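Local coordinates for Nab2 (PDB 4LJ0), which binds polyadenosine RNA, seen here as a fragment carrying three tandem CCCH zinc fingers of the longer protein in complex with adenosine nucleotides, at residues A[19-24]-A[38-43]; A[25-30]-A[53-58]; A[47-52]-A[59-64]. All blocks are in the same frame, centred on the assembly; numbering follows the deposited sequence.

Contact 1: A[19-24]-A[38-43]. With ZN (zinc ion), chain F; ZN (zinc ion), chain G; ACT (acetate ion), chain J; nucleotides of chain E.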
loop_
_atom_site.group_PDB
_atom_site.type_symbol
_atom_site.label_atom_id
_atom_site.label_comp_id
_atom_site.label_asym_id
_atom_site.label_seq_id
_atom_site.Cartn_x
_atom_site.Cartn_y
_atom_site.Cartn_z
ATOM N N ARG A 19 5.450 -11.191 -4.219
ATOM C CA ARG A 19 4.442 -11.565 -5.203
ATOM C C ARG A 19 4.269 -10.501 -6.285
ATOM O O ARG A 19 4.003 -9.336 -5.984
ATOM C CB ARG A 19 3.108 -11.805 -4.498
ATOM C CG ARG A 19 2.117 -12.639 -5.283
ATOM C CD ARG A 19 0.786 -12.696 -4.554
ATOM N NE ARG A 19 -0.046 -13.811 -4.995
ATOM C CZ ARG A 19 -1.246 -14.089 -4.492
ATOM N NH1 ARG A 19 -1.760 -13.331 -3.532
ATOM N NH2 ARG A 19 -1.934 -15.126 -4.952
ATOM N N HIS A 20 4.438 -10.908 -7.540
ATOM C CA HIS A 20 4.103 -10.067 -8.686
ATOM C C HIS A 20 2.901 -10.676 -9.397
ATOM O O HIS A 20 2.864 -11.892 -9.597
ATOM C CB HIS A 20 5.265 -10.000 -9.678
ATOM C CG HIS A 20 6.506 -9.371 -9.124
ATOM N ND1 HIS A 20 7.548 -8.958 -9.927
ATOM C CD2 HIS A 20 6.875 -9.088 -7.854
ATOM C CE1 HIS A 20 8.503 -8.447 -9.174
ATOM N NE2 HIS A 20 8.121 -8.515 -7.912
ATOM N N PRO A 21 1.913 -9.845 -9.781
ATOM C CA PRO A 21 0.811 -10.361 -10.603
ATOM C C PRO A 21 1.329 -11.044 -11.861
ATOM O O PRO A 21 2.360 -10.640 -12.399
ATOM C CB PRO A 21 0.029 -9.097 -10.971
ATOM C CG PRO A 21 0.297 -8.157 -9.857
ATOM C CD PRO A 21 1.703 -8.436 -9.403
ATOM N N THR A 22 0.622 -12.069 -12.321
ATOM C CA THR A 22 1.043 -12.809 -13.503
ATOM C C THR A 22 0.960 -11.935 -14.748
ATOM O O THR A 22 1.905 -11.863 -15.532
ATOM C CB THR A 22 0.176 -14.064 -13.714
ATOM O OG1 THR A 22 0.098 -14.807 -12.493
ATOM C CG2 THR A 22 0.760 -14.947 -14.811
ATOM N N MET A 23 -0.175 -11.265 -14.926
ATOM C CA MET A 23 -0.417 -10.474 -16.128
ATOM C C MET A 23 0.235 -9.102 -16.046
ATOM O O MET A 23 0.179 -8.455 -15.000
ATOM C CB MET A 23 -1.918 -10.306 -16.347
ATOM C CG MET A 23 -2.626 -11.612 -16.626
ATOM S SD MET A 23 -2.012 -12.363 -18.142
ATOM C CE MET A 23 -2.772 -11.296 -19.361
ATOM N N PRO A 24 0.841 -8.641 -17.154
ATOM C CA PRO A 24 1.450 -7.308 -17.126
ATOM C C PRO A 24 0.396 -6.245 -16.845
ATOM O O PRO A 24 -0.789 -6.501 -17.046
ATOM C CB PRO A 24 2.002 -7.126 -18.547
ATOM C CG PRO A 24 1.910 -8.457 -19.207
ATOM C CD PRO A 24 0.840 -9.219 -18.511
ATOM N N LYS A 38 -7.826 -8.435 -19.961
ATOM C CA LYS A 38 -7.441 -9.197 -18.774
ATOM C C LYS A 38 -6.027 -8.858 -18.314
ATOM O O LYS A 38 -5.419 -9.607 -17.550
ATOM C CB LYS A 38 -7.522 -10.699 -19.052
ATOM C CG LYS A 38 -8.898 -11.192 -19.452
ATOM C CD LYS A 38 -9.888 -11.079 -18.312
ATOM C CE LYS A 38 -11.214 -11.735 -18.667
ATOM N NZ LYS A 38 -12.136 -11.803 -17.498
ATOM N N PHE A 39 -5.486 -7.743 -18.789
ATOM C CA PHE A 39 -4.233 -7.255 -18.245
ATOM C C PHE A 39 -4.519 -6.818 -16.815
ATOM O O PHE A 39 -5.676 -6.630 -16.449
ATOM C CB PHE A 39 -3.690 -6.103 -19.083
ATOM C CG PHE A 39 -3.133 -6.533 -20.413
ATOM C CD1 PHE A 39 -1.887 -7.132 -20.494
ATOM C CD2 PHE A 39 -3.851 -6.337 -21.578
ATOM C CE1 PHE A 39 -1.367 -7.526 -21.717
ATOM C CE2 PHE A 39 -3.337 -6.729 -22.804
ATOM C CZ PHE A 39 -2.096 -7.326 -22.873
ATOM N N THR A 40 -3.485 -6.676 -15.996
ATOM C CA THR A 40 -3.691 -6.269 -14.614
ATOM C C THR A 40 -4.055 -4.796 -14.566
ATOM O O THR A 40 -3.299 -3.946 -15.039
ATOM C CB THR A 40 -2.446 -6.511 -13.754
ATOM O OG1 THR A 40 -2.050 -7.881 -13.871
ATOM C CG2 THR A 40 -2.730 -6.194 -12.284
ATOM N N HIS A 41 -5.217 -4.499 -13.997
ATOM C CA HIS A 41 -5.653 -3.119 -13.847
ATOM C C HIS A 41 -5.370 -2.633 -12.435
ATOM O O HIS A 41 -5.924 -3.153 -11.475
ATOM C CB HIS A 41 -7.131 -3.006 -14.197
ATOM C CG HIS A 41 -7.427 -3.378 -15.615
ATOM N ND1 HIS A 41 -7.909 -4.617 -15.975
ATOM C CD2 HIS A 41 -7.267 -2.687 -16.768
ATOM C CE1 HIS A 41 -8.057 -4.665 -17.287
ATOM N NE2 HIS A 41 -7.676 -3.505 -17.792
ATOM N N LEU A 42 -4.486 -1.649 -12.304
ATOM C CA LEU A 42 -4.112 -1.152 -10.983
ATOM C C LEU A 42 -5.278 -0.451 -10.303
ATOM O O LEU A 42 -6.164 0.101 -10.963
ATOM C CB LEU A 42 -2.931 -0.184 -11.070
ATOM C CG LEU A 42 -1.666 -0.639 -11.801
ATOM C CD1 LEU A 42 -0.490 0.233 -11.372
ATOM C CD2 LEU A 42 -1.363 -2.098 -11.573
ATOM N N LYS A 43 -5.264 -0.484 -8.975
ATOM C CA LYS A 43 -6.244 0.209 -8.156
ATOM C C LYS A 43 -5.594 1.406 -7.470
ATOM O O LYS A 43 -6.277 2.234 -6.867
ATOM C CB LYS A 43 -6.822 -0.752 -7.119
ATOM C CG LYS A 43 -7.508 -1.947 -7.750
ATOM C CD LYS A 43 -8.195 -2.818 -6.719
ATOM C CE LYS A 43 -9.364 -3.559 -7.344
ATOM N NZ LYS A 43 -8.940 -4.577 -8.336
HETATM ZN ZN ZN F . 9.226 -7.184 -6.972
HETATM ZN ZN ZN G . -7.191 -2.974 -19.751
HETATM C C ACT J . -2.648 -2.174 -7.703
HETATM O O ACT J . -1.446 -2.035 -8.007
HETATM O OXT ACT J . -3.208 -1.148 -7.270
HETATM C CH3 ACT J . -3.369 -3.482 -7.855
ATOM P P A E 2 6.298 -6.512 -23.733
ATOM O OP1 A E 2 6.941 -6.636 -25.067
ATOM O OP2 A E 2 7.145 -6.467 -22.514
ATOM O "O5'" A E 2 5.372 -5.216 -23.754
ATOM C "C5'" A E 2 4.034 -5.271 -23.273
ATOM C "C4'" A E 2 3.085 -5.781 -24.329
ATOM O "O4'" A E 2 1.738 -5.799 -23.781
ATOM C "C3'" A E 2 3.019 -4.938 -25.600
ATOM O "O3'" A E 2 2.790 -5.778 -26.731
ATOM C "C2'" A E 2 1.802 -4.053 -25.354
ATOM O "O2'" A E 2 1.183 -3.565 -26.526
ATOM C "C1'" A E 2 0.887 -5.002 -24.582
ATOM N N9 A E 2 -0.080 -4.331 -23.711
ATOM C C8 A E 2 0.077 -3.892 -22.418
ATOM N N7 A E 2 -1.002 -3.334 -21.921
ATOM C C5 A E 2 -1.928 -3.418 -22.954
ATOM C C6 A E 2 -3.270 -3.010 -23.075
ATOM N N6 A E 2 -3.953 -2.403 -22.103
ATOM N N1 A E 2 -3.898 -3.249 -24.248
ATOM C C2 A E 2 -3.222 -3.857 -25.229
ATOM N N3 A E 2 -1.963 -4.287 -25.236
ATOM C C4 A E 2 -1.371 -4.037 -24.057
#
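Thr40 turns its hydroxyl onto the Met23-Pro24 backbone and Phe39 lays its ring beside it, so two neighbouring side chains of 38-43 grip the linker between the first and second zinc fingers of this fragment. With OG1 beside its own backbone N (chi1 -55°), the Thr40 hydroxyl donates to Met23 O at 2.6 Å, coming from above the carbonyl plane rather than along a lone pair; Met23 CB and Pro21 CB pack against Thr40 OG1. The backbone N of the same threonine donates to the next carbonyl, Pro24 O, at 2.9 Å, and these two bonds tie Met23 and Pro24 to Thr40.

Pro24 O also lies in the plane of the Phe39 ring, at its edge, 3.7 Å from CD1, while Pro24 CD touches CD1 at 4.0 Å and the two side chains cross obliquely. Met23, bent at chi2 and chi3, folds its CG and CE back over Lys38 O, with CE 3.6 Å from that oxygen. One face of the Phe39 ring carries the adenine of A2 of chain E in an offset stack, Phe39 CE2 lying 3.6 Å from A2 C4.

His20 and His41 each give NE2 to a different zinc ion, each completing a set with three cysteines. The arrangement is that of tandem CCCH zinc fingers, in which an aromatic residue next to the metal site stacks on an RNA base.

Contact 2: A[25-30]-A[53-58]. With ZN (zinc ion), chain G; ZN (zinc ion), chain H; nucleotides of chain D; nucleotides of chain E.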
loop_
_atom_site.group_PDB
_atom_site.type_symbol
_atom_site.label_atom_id
_atom_site.label_comp_id
_atom_site.label_asym_id
_atom_site.label_seq_id
_atom_site.Cartn_x
_atom_site.Cartn_y
_atom_site.Cartn_z
ATOM N N PRO A 25 0.820 -5.062 -16.388
ATOM C CA PRO A 25 -0.138 -3.986 -16.112
ATOM C C PRO A 25 -0.772 -3.476 -17.399
ATOM O O PRO A 25 -0.102 -3.443 -18.429
ATOM C CB PRO A 25 0.734 -2.905 -15.469
ATOM C CG PRO A 25 2.095 -3.144 -16.025
ATOM C CD PRO A 25 2.214 -4.629 -16.191
ATOM N N CYS A 26 -2.046 -3.097 -17.353
ATOM C CA CYS A 26 -2.713 -2.569 -18.537
ATOM C C CYS A 26 -2.241 -1.153 -18.832
ATOM O O CYS A 26 -2.325 -0.278 -17.969
ATOM C CB CYS A 26 -4.231 -2.571 -18.355
ATOM S SG CYS A 26 -5.102 -2.032 -19.843
ATOM N N ARG A 27 -1.761 -0.929 -20.054
ATOM C CA ARG A 27 -1.252 0.377 -20.458
ATOM C C ARG A 27 -2.371 1.349 -20.842
ATOM O O ARG A 27 -2.095 2.475 -21.254
ATOM C CB ARG A 27 -0.283 0.242 -21.635
ATOM C CG ARG A 27 1.034 -0.456 -21.326
ATOM C CD ARG A 27 2.057 -0.125 -22.416
ATOM N NE ARG A 27 3.069 -1.162 -22.607
ATOM C CZ ARG A 27 4.182 -1.273 -21.886
ATOM N NH1 ARG A 27 4.436 -0.418 -20.903
ATOM N NH2 ARG A 27 5.042 -2.248 -22.144
ATOM N N ASN A 28 -3.627 0.915 -20.725
ATOM C CA ASN A 28 -4.764 1.831 -20.860
ATOM C C ASN A 28 -5.061 2.534 -19.540
ATOM O O ASN A 28 -5.911 3.424 -19.479
ATOM C CB ASN A 28 -6.027 1.092 -21.310
ATOM C CG ASN A 28 -5.934 0.565 -22.731
ATOM O OD1 ASN A 28 -5.200 1.098 -23.556
ATOM N ND2 ASN A 28 -6.693 -0.487 -23.023
ATOM N N GLY A 29 -4.364 2.122 -18.484
ATOM C CA GLY A 29 -4.609 2.642 -17.148
ATOM C C GLY A 29 -5.542 1.744 -16.350
ATOM O O GLY A 29 -6.173 0.841 -16.899
ATOM N N GLY A 30 -5.633 1.998 -15.049
ATOM C CA GLY A 30 -6.524 1.243 -14.188
ATOM C C GLY A 30 -7.977 1.441 -14.573
ATOM O O GLY A 30 -8.818 0.583 -14.298
ATOM N N ASN A 53 1.566 10.684 -19.146
ATOM C CA ASN A 53 2.110 9.410 -19.591
ATOM C C ASN A 53 0.976 8.590 -20.201
ATOM O O ASN A 53 0.116 8.086 -19.487
ATOM C CB ASN A 53 2.748 8.675 -18.412
ATOM C CG ASN A 53 3.253 7.293 -18.783
ATOM O OD1 ASN A 53 3.173 6.876 -19.939
ATOM N ND2 ASN A 53 3.792 6.579 -17.800
ATOM N N ARG A 54 0.969 8.457 -21.522
ATOM C CA ARG A 54 -0.163 7.822 -22.191
ATOM C C ARG A 54 -0.145 6.290 -22.099
ATOM O O ARG A 54 -1.076 5.631 -22.564
ATOM C CB ARG A 54 -0.271 8.295 -23.641
ATOM C CG ARG A 54 -0.845 9.704 -23.771
ATOM C CD ARG A 54 0.235 10.788 -23.740
ATOM N NE ARG A 54 -0.338 12.107 -23.474
ATOM C CZ ARG A 54 0.307 13.260 -23.621
ATOM N NH1 ARG A 54 1.565 13.285 -24.047
ATOM N NH2 ARG A 54 -0.314 14.399 -23.348
ATOM N N SER A 55 0.896 5.734 -21.475
ATOM C CA SER A 55 0.921 4.310 -21.125
ATOM C C SER A 55 0.933 4.115 -19.607
ATOM O O SER A 55 1.336 3.063 -19.107
ATOM C CB SER A 55 2.130 3.613 -21.755
ATOM O OG SER A 55 1.911 3.368 -23.134
ATOM N N CYS A 56 0.477 5.127 -18.875
ATOM C CA CYS A 56 0.437 5.059 -17.416
ATOM C C CYS A 56 -0.507 3.945 -16.967
ATOM O O CYS A 56 -1.673 3.940 -17.356
ATOM C CB CYS A 56 -0.034 6.396 -16.838
ATOM S SG CYS A 56 0.015 6.491 -15.033
ATOM N N PRO A 57 -0.009 2.994 -16.154
ATOM C CA PRO A 57 -0.846 1.870 -15.714
ATOM C C PRO A 57 -1.678 2.182 -14.479
ATOM O O PRO A 57 -2.541 1.395 -14.099
ATOM C CB PRO A 57 0.183 0.795 -15.376
ATOM C CG PRO A 57 1.359 1.565 -14.901
ATOM C CD PRO A 57 1.397 2.813 -15.742
ATOM N N PHE A 58 -1.420 3.316 -13.845
ATOM C CA PHE A 58 -2.123 3.636 -12.615
ATOM C C PHE A 58 -3.566 4.061 -12.887
ATOM O O PHE A 58 -3.988 4.168 -14.038
ATOM C CB PHE A 58 -1.340 4.682 -11.833
ATOM C CG PHE A 58 -0.043 4.155 -11.288
ATOM C CD1 PHE A 58 1.122 4.237 -12.029
ATOM C CD2 PHE A 58 0.001 3.541 -10.048
ATOM C CE1 PHE A 58 2.314 3.738 -11.533
ATOM C CE2 PHE A 58 1.187 3.037 -9.548
ATOM C CZ PHE A 58 2.346 3.138 -10.292
HETATM ZN ZN ZN G . -7.191 -2.974 -19.751
HETATM ZN ZN ZN H . -1.063 8.474 -14.790
ATOM P P A D 3 11.395 5.274 -10.464
ATOM O OP1 A D 3 11.629 5.755 -11.849
ATOM O OP2 A D 3 11.737 6.158 -9.319
ATOM O "O5'" A D 3 9.856 4.881 -10.318
ATOM C "C5'" A D 3 9.131 4.336 -11.416
ATOM C "C4'" A D 3 8.283 5.373 -12.121
ATOM O "O4'" A D 3 6.882 5.190 -11.759
ATOM C "C3'" A D 3 8.619 6.838 -11.813
ATOM O "O3'" A D 3 8.554 7.623 -13.005
ATOM C "C2'" A D 3 7.510 7.255 -10.853
ATOM O "O2'" A D 3 7.223 8.637 -10.845
ATOM C "C1'" A D 3 6.334 6.432 -11.370
ATOM N N9 A D 3 5.272 6.226 -10.378
ATOM C C8 A D 3 5.343 5.644 -9.135
ATOM N N7 A D 3 4.201 5.649 -8.485
ATOM C C5 A D 3 3.318 6.284 -9.349
ATOM C C6 A D 3 1.948 6.607 -9.258
ATOM N N6 A D 3 1.174 6.329 -8.207
ATOM N N1 A D 3 1.381 7.244 -10.304
ATOM C C2 A D 3 2.141 7.529 -11.367
ATOM N N3 A D 3 3.430 7.277 -11.570
ATOM C C4 A D 3 3.969 6.644 -10.514
ATOM P P A E 2 6.298 -6.512 -23.733
ATOM O OP1 A E 2 6.941 -6.636 -25.067
ATOM O OP2 A E 2 7.145 -6.467 -22.514
ATOM O "O5'" A E 2 5.372 -5.216 -23.754
ATOM C "C5'" A E 2 4.034 -5.271 -23.273
ATOM C "C4'" A E 2 3.085 -5.781 -24.329
ATOM O "O4'" A E 2 1.738 -5.799 -23.781
ATOM C "C3'" A E 2 3.019 -4.938 -25.600
ATOM O "O3'" A E 2 2.790 -5.778 -26.731
ATOM C "C2'" A E 2 1.802 -4.053 -25.354
ATOM O "O2'" A E 2 1.183 -3.565 -26.526
ATOM C "C1'" A E 2 0.887 -5.002 -24.582
ATOM N N9 A E 2 -0.080 -4.331 -23.711
ATOM C C8 A E 2 0.077 -3.892 -22.418
ATOM N N7 A E 2 -1.002 -3.334 -21.921
ATOM C C5 A E 2 -1.928 -3.418 -22.954
ATOM C C6 A E 2 -3.270 -3.010 -23.075
ATOM N N6 A E 2 -3.953 -2.403 -22.103
ATOM N N1 A E 2 -3.898 -3.249 -24.248
ATOM C C2 A E 2 -3.222 -3.857 -25.229
ATOM N N3 A E 2 -1.963 -4.287 -25.236
ATOM C C4 A E 2 -1.371 -4.037 -24.057
HETATM O O HOH W 1 -2.577 4.654 -19.712
#
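Two type I beta turns, Cys26 to Gly29 and Asn53 to Cys56, bring the second and third CCCH zinc fingers of this fragment together backbone to backbone, with Gly29 CA only 4.1 Å from Pro57 CA. Just past the turns, Gly30 N donates to Phe58 O in a bond 2.9 Å long and nearly straight at 176°, with the donor well above the carbonyl plane. CA-H...O contacts add to it: Pro57 CA faces Cys26 O, Ser55 CA faces Arg27 O, and Gly29 CA approaches Cys56 O at 3.2 Å. At the backbone angles of Gly29 a CB would jam against the carbonyl O of Asn28, which by itself calls for glycine; it would also sit close to Cys56 O and Phe58 O. A water bridges the turns, hydrogen-bonded to Arg27 O and Cys56 O.

Among the side chains, the Pro25 and Pro57 rings meet through their CB atoms at 3.7 Å. The extended Arg27 chain passes its CD alongside Ser55 OG, then carries the guanidinium to A2 of chain E, where NH2 makes a weak bond to O5'. Arg27 N reads the same nucleotide, donating to N7 at 3.1 Å. An Asx turn, Asn53 OD1 accepting from Ser55 N, shapes the other loop.

Cys26 and Cys56 point SG, anti to their backbone N, at two different zinc ions. Beyond Cys56, whose SG lies at its edge, the Phe58 ring stacks on the adenine of A3 of chain D with C6 over the centre of the phenyl ring, Phe58 CZ 3.4 Å from A3 C5.

Contact 3: A[47-52]-A[59-64]. With ZN (zinc ion), chain H; nucleotides of chain D.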
loop_
_atom_site.group_PDB
_atom_site.type_symbol
_atom_site.label_atom_id
_atom_site.label_comp_id
_atom_site.label_asym_id
_atom_site.label_seq_id
_atom_site.Cartn_x
_atom_site.Cartn_y
_atom_site.Cartn_z
ATOM N N LYS A 47 -0.567 9.662 -9.344
ATOM C CA LYS A 47 -0.255 10.804 -8.489
ATOM C C LYS A 47 -0.073 12.098 -9.280
ATOM O O LYS A 47 0.004 13.174 -8.694
ATOM C CB LYS A 47 1.012 10.520 -7.674
ATOM C CG LYS A 47 2.271 10.374 -8.515
ATOM C CD LYS A 47 3.477 9.978 -7.675
ATOM C CE LYS A 47 4.720 9.806 -8.542
ATOM N NZ LYS A 47 5.946 9.519 -7.742
ATOM N N PHE A 48 -0.010 11.995 -10.605
ATOM C CA PHE A 48 0.259 13.160 -11.444
ATOM C C PHE A 48 -1.018 13.889 -11.846
ATOM O O PHE A 48 -1.998 13.268 -12.257
ATOM C CB PHE A 48 1.031 12.745 -12.694
ATOM C CG PHE A 48 2.408 12.228 -12.404
ATOM C CD1 PHE A 48 3.472 13.100 -12.265
ATOM C CD2 PHE A 48 2.637 10.870 -12.263
ATOM C CE1 PHE A 48 4.738 12.630 -11.995
ATOM C CE2 PHE A 48 3.902 10.394 -11.994
ATOM C CZ PHE A 48 4.955 11.275 -11.860
ATOM N N ARG A 49 -0.994 15.214 -11.724
ATOM C CA ARG A 49 -2.136 16.044 -12.088
ATOM C C ARG A 49 -1.682 17.278 -12.857
ATOM O O ARG A 49 -1.195 18.234 -12.256
ATOM C CB ARG A 49 -2.910 16.468 -10.841
ATOM C CG ARG A 49 -3.590 15.313 -10.135
ATOM C CD ARG A 49 -4.621 15.788 -9.130
ATOM N NE ARG A 49 -5.329 14.662 -8.522
ATOM C CZ ARG A 49 -6.401 14.074 -9.045
ATOM N NH1 ARG A 49 -6.913 14.498 -10.194
ATOM N NH2 ARG A 49 -6.969 13.055 -8.413
ATOM N N PRO A 50 -1.830 17.265 -14.192
ATOM C CA PRO A 50 -2.345 16.171 -15.025
ATOM C C PRO A 50 -1.309 15.079 -15.257
ATOM O O PRO A 50 -0.111 15.337 -15.144
ATOM C CB PRO A 50 -2.659 16.871 -16.346
ATOM C CG PRO A 50 -1.679 17.975 -16.413
ATOM C CD PRO A 50 -1.508 18.453 -14.999
ATOM N N CYS A 51 -1.771 13.872 -15.573
ATOM C CA CYS A 51 -0.882 12.798 -15.998
ATOM C C CYS A 51 -0.754 12.831 -17.515
ATOM O O CYS A 51 -1.758 12.826 -18.225
ATOM C CB CYS A 51 -1.419 11.438 -15.558
ATOM S SG CYS A 51 -0.510 10.042 -16.275
ATOM N N THR A 52 0.481 12.864 -18.006
ATOM C CA THR A 52 0.738 12.949 -19.442
ATOM C C THR A 52 1.506 11.734 -19.958
ATOM O O THR A 52 2.028 11.745 -21.069
ATOM C CB THR A 52 1.508 14.223 -19.790
ATOM O OG1 THR A 52 2.747 14.247 -19.072
ATOM C CG2 THR A 52 0.688 15.452 -19.431
ATOM N N LEU A 59 -4.323 4.269 -11.819
ATOM C CA LEU A 59 -5.752 4.542 -11.914
ATOM C C LEU A 59 -6.001 6.044 -11.986
ATOM O O LEU A 59 -5.569 6.793 -11.112
ATOM C CB LEU A 59 -6.462 3.945 -10.696
ATOM C CG LEU A 59 -7.975 4.135 -10.564
ATOM C CD1 LEU A 59 -8.710 3.414 -11.682
ATOM C CD2 LEU A 59 -8.446 3.644 -9.206
ATOM N N HIS A 60 -6.702 6.475 -13.031
ATOM C CA HIS A 60 -6.980 7.892 -13.251
ATOM C C HIS A 60 -8.454 8.219 -13.064
ATOM O O HIS A 60 -9.319 7.384 -13.324
ATOM C CB HIS A 60 -6.544 8.289 -14.662
ATOM C CG HIS A 60 -5.108 7.985 -14.948
ATOM N ND1 HIS A 60 -4.685 6.763 -15.428
ATOM C CD2 HIS A 60 -3.993 8.735 -14.793
ATOM C CE1 HIS A 60 -3.373 6.780 -15.568
ATOM N NE2 HIS A 60 -2.928 7.965 -15.190
ATOM N N GLU A 61 -8.726 9.442 -12.613
ATOM C CA GLU A 61 -10.087 9.959 -12.514
ATOM C C GLU A 61 -10.442 10.704 -13.796
ATOM O O GLU A 61 -9.559 11.019 -14.595
ATOM C CB GLU A 61 -10.205 10.919 -11.330
ATOM C CG GLU A 61 -9.920 10.284 -9.983
ATOM C CD GLU A 61 -10.044 11.270 -8.838
ATOM O OE1 GLU A 61 -10.043 12.492 -9.100
ATOM O OE2 GLU A 61 -10.147 10.824 -7.676
ATOM N N GLU A 62 -11.726 10.996 -13.989
ATOM C CA GLU A 62 -12.155 11.743 -15.165
ATOM C C GLU A 62 -11.551 13.144 -15.131
ATOM O O GLU A 62 -11.722 13.883 -14.161
ATOM C CB GLU A 62 -13.685 11.805 -15.264
ATOM C CG GLU A 62 -14.380 12.552 -14.134
ATOM C CD GLU A 62 -15.894 12.525 -14.267
ATOM O OE1 GLU A 62 -16.592 12.771 -13.260
ATOM O OE2 GLU A 62 -16.388 12.259 -15.385
ATOM N N GLY A 63 -10.819 13.486 -16.187
ATOM C CA GLY A 63 -10.202 14.796 -16.303
ATOM C C GLY A 63 -8.762 14.840 -15.823
ATOM O O GLY A 63 -8.083 15.851 -15.994
ATOM N N GLN A 64 -8.288 13.750 -15.228
ATOM C CA GLN A 64 -6.923 13.708 -14.707
ATOM C C GLN A 64 -5.892 13.570 -15.826
ATOM O O GLN A 64 -4.743 13.985 -15.677
ATOM C CB GLN A 64 -6.759 12.562 -13.707
ATOM C CG GLN A 64 -5.364 12.483 -13.106
ATOM C CD GLN A 64 -5.274 11.516 -11.945
ATOM O OE1 GLN A 64 -6.232 10.811 -11.630
ATOM N NE2 GLN A 64 -4.116 11.481 -11.296
HETATM ZN ZN ZN H . -1.063 8.474 -14.790
ATOM P P A D 4 9.830 8.478 -13.492
ATOM O OP1 A D 4 10.072 8.146 -14.918
ATOM O OP2 A D 4 10.938 8.345 -12.513
ATOM O "O5'" A D 4 9.340 9.992 -13.412
ATOM C "C5'" A D 4 10.285 11.054 -13.415
ATOM C "C4'" A D 4 9.641 12.375 -13.755
ATOM O "O4'" A D 4 8.915 12.260 -15.009
ATOM C "C3'" A D 4 8.600 12.882 -12.769
ATOM O "O3'" A D 4 9.165 13.519 -11.637
ATOM C "C2'" A D 4 7.751 13.804 -13.635
ATOM O "O2'" A D 4 8.386 15.060 -13.830
ATOM C "C1'" A D 4 7.739 13.043 -14.959
ATOM N N9 A D 4 6.577 12.141 -15.058
ATOM C C8 A D 4 6.543 10.789 -14.814
ATOM N N7 A D 4 5.360 10.249 -14.976
ATOM C C5 A D 4 4.561 11.322 -15.348
ATOM C C6 A D 4 3.195 11.413 -15.665
ATOM N N6 A D 4 2.371 10.362 -15.654
ATOM N N1 A D 4 2.704 12.629 -15.996
ATOM C C2 A D 4 3.539 13.678 -16.001
ATOM N N3 A D 4 4.840 13.719 -15.724
ATOM C C4 A D 4 5.294 12.494 -15.400
ATOM P P A D 3 11.395 5.274 -10.464
ATOM O OP1 A D 3 11.629 5.755 -11.849
ATOM O OP2 A D 3 11.737 6.158 -9.319
ATOM O "O5'" A D 3 9.856 4.881 -10.318
ATOM C "C5'" A D 3 9.131 4.336 -11.416
ATOM C "C4'" A D 3 8.283 5.373 -12.121
ATOM O "O4'" A D 3 6.882 5.190 -11.759
ATOM C "C3'" A D 3 8.619 6.838 -11.813
ATOM O "O3'" A D 3 8.554 7.623 -13.005
ATOM C "C2'" A D 3 7.510 7.255 -10.853
ATOM O "O2'" A D 3 7.223 8.637 -10.845
ATOM C "C1'" A D 3 6.334 6.432 -11.370
ATOM N N9 A D 3 5.272 6.226 -10.378
ATOM C C8 A D 3 5.343 5.644 -9.135
ATOM N N7 A D 3 4.201 5.649 -8.485
ATOM C C5 A D 3 3.318 6.284 -9.349
ATOM C C6 A D 3 1.948 6.607 -9.258
ATOM N N6 A D 3 1.174 6.329 -8.207
ATOM N N1 A D 3 1.381 7.244 -10.304
ATOM C C2 A D 3 2.141 7.529 -11.367
ATOM N N3 A D 3 3.430 7.277 -11.570
ATOM C C4 A D 3 3.969 6.644 -10.514
#
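Cys51 SG and His60 NE2 meet on one zinc ion, at 2.2 and 2.0 Å from the metal, and with Cys46 and Cys56 complete the CCCH site of the third zinc finger of this fragment. The sulfur lies oblique to the imidazole and also accepts from N6 of A4 of chain D at 3.0 Å, while Thr52 N donates to N1 of that base; together they read the Watson-Crick edge of the adenine. The Phe48 ring is held between the adenine of A4 on one face and Lys47 CG on the other; its CE2 reaches 3.2 Å from N3 of A3 of chain D. Glu31, in the preceding finger, takes a hydrogen bond from His60 ND1 and so fixes the rotation of the imidazole.

Outside this shell, Gln64 ties the two segments together. Its chain is extended, with CG anti to the backbone N (chi1 -179°), which carries the amide to the Phe48 carbonyl. There NE2 donates to Phe48 O, 2.9 Å away and in the amide plane, and also to Cys46 O, while OE1 accepts from Glu61 N. Gln64, the last residue of a type II turn from Glu61, accepts from Cys51 N with its backbone O at 3.0 Å, tying the turn to the ligand cysteine.

Over the Gln64 amide lies the Arg49 guanidinium, stacked with the planes 17° apart. Shortened to alanine, residue 64 would probably leave Phe48 O, Cys46 O and Glu61 N without their amide partner, and the Arg49 guanidinium without the group it stacks on. Arg49 NH2 forms a salt bridge with Glu61 OE1, 3.2 Å away and met from above the carboxylate plane.

The three contacts follow the fingers in chain order. Contact 1 holds the linker between the first and second fingers of the fragment, contact 2 joins the second to the third, and contact 3 closes the third. Contacts 1 and 2, centres about 11 Å apart, share the zinc ion held by Cys26 and His41; Thr40 O lies 2.8 Å from Cys26 N, a probable hydrogen bond, and Leu42 CD1 packs on Phe58 CD2. Contacts 2 and 3, also about 11 Å apart between centres, share the zinc of Cys51, Cys56 and His60. The centres of contacts 1 and 3 are about 20 Å apart. Phe39 from the middle finger and Phe48 and Phe58 from the last each stack on an adenine.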